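Local coordinates for enoyl-acyl carrier protein reductase (PDB 6KIA), which reduces the double bond of enoyl-acyl carrier protein substrates, probably with NADH as the hydride donor, a step of bacterial fatty-acid synthesis, at residues A[99-104]-A[124-129]; A[284-289]-A[408-413]. All blocks are in the same frame, centred on the assembly; numbering follows the deposited sequence.

In the fold
After the first Rossmann-like strands and helices, the chain reaches contact 1, where the long helix 120-146 comes back beside the short helix 101-105, closing a loop of 19 residues. The chain then completes much of the mostly parallel sheet before contact 2 opens on strand 283-287. A mostly helical excursion of 118 residues, without a strand, follows before helix 394-413 returns beside that strand. The two loops are in series, neither nesting nor crossing. Their centres are about 35 Å apart on opposite sides of the chain's centre: contact 1 ties two helices together at the periphery, whereas contact 2 packs a helix against the sheet next to the nicotinamide of NADH.

Contact 1: residues A[99-104]-A[124-129]; sequences PTPTDL and EKCRAV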
# COMPACT_ATOMS: atom_id res chain seq x y z
N PRO A 99 -20.52 -6.55 22.87
CA PRO A 99 -20.20 -5.46 21.94
C PRO A 99 -18.88 -5.67 21.21
O PRO A 99 -17.94 -6.26 21.77
CB PRO A 99 -20.10 -4.24 22.87
CG PRO A 99 -20.92 -4.58 24.06
CD PRO A 99 -20.78 -6.07 24.24
N THR A 100 -18.83 -5.21 19.96
CA THR A 100 -17.59 -5.15 19.20
C THR A 100 -16.91 -3.82 19.54
O THR A 100 -17.55 -2.94 20.11
CB THR A 100 -17.84 -5.24 17.68
OG1 THR A 100 -18.57 -4.09 17.25
CG2 THR A 100 -18.60 -6.51 17.33
N PRO A 101 -15.62 -3.67 19.19
CA PRO A 101 -15.00 -2.34 19.35
C PRO A 101 -15.79 -1.26 18.60
O PRO A 101 -15.94 -0.13 19.10
CB PRO A 101 -13.61 -2.53 18.73
CG PRO A 101 -13.32 -4.01 18.96
CD PRO A 101 -14.65 -4.70 18.79
N THR A 102 -16.32 -1.61 17.43
CA THR A 102 -17.13 -0.68 16.65
C THR A 102 -18.38 -0.26 17.45
O THR A 102 -18.74 0.94 17.48
CB THR A 102 -17.55 -1.28 15.29
OG1 THR A 102 -16.37 -1.53 14.51
CG2 THR A 102 -18.43 -0.31 14.53
N ASP A 103 -19.02 -1.22 18.10
CA ASP A 103 -20.13 -0.93 19.01
C ASP A 103 -19.71 0.02 20.12
O ASP A 103 -20.48 0.89 20.52
CB ASP A 103 -20.70 -2.21 19.63
CG ASP A 103 -21.44 -3.07 18.62
OD1 ASP A 103 -22.07 -2.51 17.70
OD2 ASP A 103 -21.43 -4.32 18.78
N LEU A 104 -18.49 -0.16 20.63
CA LEU A 104 -17.99 0.68 21.72
C LEU A 104 -17.75 2.11 21.22
O LEU A 104 -17.66 3.05 22.01
CB LEU A 104 -16.70 0.11 22.33
CG LEU A 104 -16.75 -1.26 23.03
CD1 LEU A 104 -15.47 -1.52 23.82
CD2 LEU A 104 -17.98 -1.40 23.90
N GLU A 124 -9.35 -5.94 24.34
CA GLU A 124 -8.35 -7.00 24.26
C GLU A 124 -9.02 -8.36 24.02
O GLU A 124 -8.53 -9.20 23.24
CB GLU A 124 -7.52 -7.04 25.54
CG GLU A 124 -6.53 -8.20 25.60
CD GLU A 124 -5.62 -8.26 24.38
OE1 GLU A 124 -5.00 -7.23 24.05
OE2 GLU A 124 -5.54 -9.33 23.74
N LYS A 125 -10.14 -8.58 24.70
CA LYS A 125 -10.93 -9.79 24.44
C LYS A 125 -11.34 -9.92 22.97
O LYS A 125 -11.22 -10.98 22.33
CB LYS A 125 -12.15 -9.82 25.35
CG LYS A 125 -12.98 -11.08 25.27
CD LYS A 125 -14.09 -11.05 26.31
CE LYS A 125 -13.65 -10.24 27.53
NZ LYS A 125 -14.79 -9.77 28.37
N CYS A 126 -11.83 -8.81 22.43
CA CYS A 126 -12.19 -8.74 21.01
C CYS A 126 -11.00 -8.96 20.07
O CYS A 126 -11.12 -9.63 19.03
CB CYS A 126 -12.86 -7.40 20.70
SG CYS A 126 -14.45 -7.14 21.55
N ARG A 127 -9.86 -8.36 20.41
CA ARG A 127 -8.64 -8.51 19.61
C ARG A 127 -8.25 -9.97 19.54
O ARG A 127 -7.89 -10.47 18.47
CB ARG A 127 -7.48 -7.68 20.19
CG ARG A 127 -6.22 -7.64 19.31
CD ARG A 127 -5.19 -6.63 19.80
NE ARG A 127 -4.35 -6.16 18.69
CZ ARG A 127 -3.41 -5.21 18.78
NH1 ARG A 127 -3.17 -4.63 19.95
NH2 ARG A 127 -2.71 -4.86 17.70
N ALA A 128 -8.31 -10.66 20.69
CA ALA A 128 -8.00 -12.09 20.74
C ALA A 128 -8.93 -12.91 19.86
O ALA A 128 -8.47 -13.77 19.09
CB ALA A 128 -8.04 -12.61 22.17
N VAL A 129 -10.23 -12.67 19.99
CA VAL A 129 -11.18 -13.36 19.12
C VAL A 129 -10.87 -13.11 17.62
O VAL A 129 -10.79 -14.06 16.82
CB VAL A 129 -12.63 -12.96 19.45
CG1 VAL A 129 -13.59 -13.49 18.39
CG2 VAL A 129 -13.00 -13.47 20.84
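Pro99 meets Cys126 through its backbone, its carbonyl O lying 3.6 Å from Cys126 SG. The same carbonyl accepts a hydrogen bond from His122 NE2, one turn earlier on helix 120-146, so the proline carbonyl is directed at that helix although its ring stands off from it. Thr100, whose CA is 6.7 Å from the CA of Cys126, gives little surface to the neighbouring helix; its side chain works on its own segment instead. Thr100 is the N-cap of helix 101-105, and with Asp103 it forms a capping box: Asp103 N donates to Thr100 OG1 at 3.0 Å, and Thr100 N donates back to Asp103 OD2, also at 3.0 Å. The second bond is almost straight, 176° at the hydrogen, and reaches the anti side of the carboxylate from 29° outside its plane. Short polar side chains suit both positions, since each can fold back onto a nearby backbone N-H. Pro101 opens the helix, where a residue without an N-H costs no helical hydrogen bond, and it supplies the apolar half of the contact. Pro101 CD rests 3.7 Å from Cys126 SG, while Pro101 CG lies 3.8 Å from Cys126 CB, so its CG-CD edge lies against CB and SG of Cys126. Cys126 presents that surface because its sulfur is anti to its own carbonyl carbon (chi1 -64°), which points the sulfur out from the helix toward 99-104, where it meets Pro99 O and Pro101 CD in different directions. A small, weakly polar thiol is well suited to meeting both a carbonyl and methylene groups. Pro101 also touches Leu200 of helix 196-219, to which Arg127 is joined by a salt bridge with Glu207. Farther along, Leu104 reaches His122 and Ile123, at the start of helix 120-146.

Contact 2: residues A[284-289]-A[408-413]; sequences TVYNCP and PLMFHE. With NAI (1,4-dihydronicotinamide adenine dinucleotide), chain D.
Tyr286 OH is hydrogen-bonded to Ser414 OG and sits against the aliphatic part of Glu413, with Glu413 CB 3.4 Å away. Glu413 CG lies at the ring edge, in its plane, whereas the carboxylate is turned 81° from the ring. Methylenes thus pack on the tyrosine, while one carboxylate oxygen, OE2, accepts from Ala418 N. Met410 lies over one face, toward its rim: its CG makes a CH-pi contact 3.9 Å from the ring centroid of Tyr286, 19° off the normal. The bend at chi3 (62°) curls the methyl back, bringing Met410 CE to 3.5 Å from Tyr286 CD1. Met410 SD makes an oblique Met-aromatic contact with the Tyr286 ring and lies 4.1 Å from Cys288 SG; a flexible thioether fits such a mixed surface well. Thr284 CG2 packs on the opposite ring face. Beyond the strand end the chain reaches the cofactor, Pro289 O lying 3.3 Å from C4N, the hydride-carrying carbon of the dihydronicotinamide. Helix 394-413 packs against strand 283-287, which is flanked in the Rossmann-type sheet by parallel strands 234-240 and 421-423, while helix 426-436 touches Leu409 and Pro289.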
# COMPACT_ATOMS: atom_id res chain seq x y z
N THR A 284 10.55 -9.82 1.66
CA THR A 284 11.01 -8.48 1.35
C THR A 284 9.83 -7.50 1.32
O THR A 284 8.82 -7.73 0.63
CB THR A 284 11.76 -8.45 -0.01
OG1 THR A 284 12.90 -9.34 0.04
CG2 THR A 284 12.23 -7.02 -0.35
N VAL A 285 9.97 -6.41 2.06
CA VAL A 285 9.05 -5.28 1.96
C VAL A 285 9.59 -4.32 0.94
O VAL A 285 10.74 -3.89 1.03
CB VAL A 285 8.89 -4.54 3.30
CG1 VAL A 285 8.06 -3.26 3.10
CG2 VAL A 285 8.25 -5.46 4.35
N TYR A 286 8.77 -3.99 -0.05
CA TYR A 286 9.17 -3.02 -1.06
C TYR A 286 8.50 -1.71 -0.74
O TYR A 286 7.28 -1.60 -0.86
CB TYR A 286 8.78 -3.50 -2.47
CG TYR A 286 9.56 -4.73 -2.91
CD1 TYR A 286 9.09 -6.02 -2.61
CD2 TYR A 286 10.76 -4.61 -3.56
CE1 TYR A 286 9.82 -7.14 -3.00
CE2 TYR A 286 11.49 -5.72 -3.96
CZ TYR A 286 11.02 -6.96 -3.69
OH TYR A 286 11.78 -8.05 -4.10
N ASN A 287 9.30 -0.75 -0.30
CA ASN A 287 8.76 0.59 0.02
C ASN A 287 8.57 1.38 -1.26
O ASN A 287 9.54 1.81 -1.91
CB ASN A 287 9.67 1.31 1.01
CG ASN A 287 9.47 0.82 2.43
OD1 ASN A 287 8.33 0.52 2.86
ND2 ASN A 287 10.57 0.70 3.18
N CYS A 288 7.31 1.52 -1.65
CA CYS A 288 6.95 2.04 -2.98
C CYS A 288 6.50 3.49 -2.96
O CYS A 288 6.13 4.00 -1.90
CB CYS A 288 5.85 1.16 -3.58
SG CYS A 288 6.41 -0.53 -4.01
N PRO A 289 6.49 4.15 -4.12
CA PRO A 289 6.08 5.58 -4.13
C PRO A 289 4.63 5.88 -3.81
O PRO A 289 3.75 5.03 -3.91
CB PRO A 289 6.35 6.00 -5.58
CG PRO A 289 7.37 5.07 -6.07
CD PRO A 289 7.01 3.74 -5.43
N PRO A 408 7.53 -5.28 -12.62
CA PRO A 408 8.72 -6.05 -12.97
C PRO A 408 9.83 -5.86 -11.96
O PRO A 408 10.58 -6.80 -11.72
CB PRO A 408 9.10 -5.53 -14.36
CG PRO A 408 8.35 -4.26 -14.51
CD PRO A 408 7.11 -4.39 -13.71
N LEU A 409 9.96 -4.67 -11.38
CA LEU A 409 10.96 -4.50 -10.34
C LEU A 409 10.76 -5.50 -9.20
O LEU A 409 11.70 -6.18 -8.81
CB LEU A 409 10.93 -3.07 -9.78
CG LEU A 409 11.56 -2.01 -10.71
CD1 LEU A 409 11.35 -0.60 -10.15
CD2 LEU A 409 13.04 -2.29 -10.95
N MET A 410 9.54 -5.58 -8.65
CA MET A 410 9.30 -6.48 -7.53
C MET A 410 9.37 -7.94 -8.00
O MET A 410 9.97 -8.79 -7.32
CB MET A 410 7.97 -6.18 -6.88
CG MET A 410 7.95 -4.79 -6.22
SD MET A 410 6.33 -4.35 -5.58
CE MET A 410 6.03 -5.63 -4.34
N PHE A 411 8.81 -8.21 -9.18
CA PHE A 411 8.77 -9.60 -9.67
C PHE A 411 10.18 -10.13 -9.88
O PHE A 411 10.50 -11.26 -9.47
CB PHE A 411 7.97 -9.69 -10.97
CG PHE A 411 7.76 -11.11 -11.44
CD1 PHE A 411 6.94 -11.98 -10.75
CD2 PHE A 411 8.44 -11.57 -12.56
CE1 PHE A 411 6.78 -13.32 -11.19
CE2 PHE A 411 8.29 -12.89 -13.01
CZ PHE A 411 7.45 -13.76 -12.32
N HIS A 412 11.05 -9.33 -10.50
CA HIS A 412 12.41 -9.80 -10.77
C HIS A 412 13.32 -9.74 -9.53
O HIS A 412 14.12 -10.64 -9.31
CB HIS A 412 13.02 -9.03 -11.95
CG HIS A 412 12.41 -9.37 -13.27
ND1 HIS A 412 12.40 -10.65 -13.78
CD2 HIS A 412 11.82 -8.59 -14.21
CE1 HIS A 412 11.82 -10.65 -14.97
NE2 HIS A 412 11.45 -9.41 -15.25
N GLU A 413 13.20 -8.69 -8.71
CA GLU A 413 14.00 -8.64 -7.51
C GLU A 413 13.68 -9.83 -6.60
O GLU A 413 14.55 -10.36 -5.92
CB GLU A 413 13.78 -7.32 -6.77
CG GLU A 413 14.73 -7.10 -5.58
CD GLU A 413 16.20 -6.99 -6.00
OE1 GLU A 413 16.49 -6.75 -7.20
OE2 GLU A 413 17.06 -7.11 -5.11
PA NAI D . -6.00 -1.05 -2.58
O1A NAI D . -6.17 -1.49 -4.01
O2A NAI D . -7.22 -0.48 -1.89
O5B NAI D . -5.40 -2.28 -1.78
C5B NAI D . -5.71 -2.45 -0.41
C4B NAI D . -5.37 -3.94 -0.14
O4B NAI D . -5.57 -4.13 1.39
C3B NAI D . -6.18 -4.75 -0.73
O3B NAI D . -5.48 -5.96 -1.25
C2B NAI D . -7.27 -5.19 0.43
O2B NAI D . -7.95 -6.43 0.02
C1B NAI D . -6.55 -5.30 1.49
N9A NAI D . -7.32 -4.95 2.71
C8A NAI D . -7.88 -3.83 3.19
N7A NAI D . -8.47 -4.12 4.35
C5A NAI D . -8.27 -5.43 4.59
C6A NAI D . -8.70 -6.18 5.68
N6A NAI D . -9.46 -5.86 6.86
N1A NAI D . -8.39 -7.48 5.72
C2A NAI D . -7.67 -8.05 4.70
N3A NAI D . -7.23 -7.30 3.62
C4A NAI D . -7.56 -5.97 3.58
O3 NAI D . -4.84 0.12 -2.46
PN NAI D . -3.24 0.00 -2.58
O1N NAI D . -2.86 -0.59 -3.90
O2N NAI D . -2.77 1.44 -2.39
O5D NAI D . -2.74 -0.92 -1.37
C5D NAI D . -1.97 -2.09 -1.60
C4D NAI D . -0.68 -1.97 -0.75
O4D NAI D . 0.07 -1.01 -1.26
C3D NAI D . -1.02 -1.52 0.67
O3D NAI D . -0.37 -2.29 1.63
C2D NAI D . -0.43 -0.09 0.68
O2D NAI D . -0.22 0.33 2.08
C1D NAI D . 0.65 -0.19 -0.04
N1N NAI D . 1.15 1.10 -0.53
C2N NAI D . 0.31 2.05 -1.06
C3N NAI D . 0.82 3.29 -1.46
C7N NAI D . -0.08 4.36 -2.08
O7N NAI D . 0.29 5.53 -2.14
N7N NAI D . -1.34 3.97 -2.60
C4N NAI D . 2.18 3.58 -1.37
C5N NAI D . 3.03 2.58 -0.88
C6N NAI D . 2.51 1.35 -0.46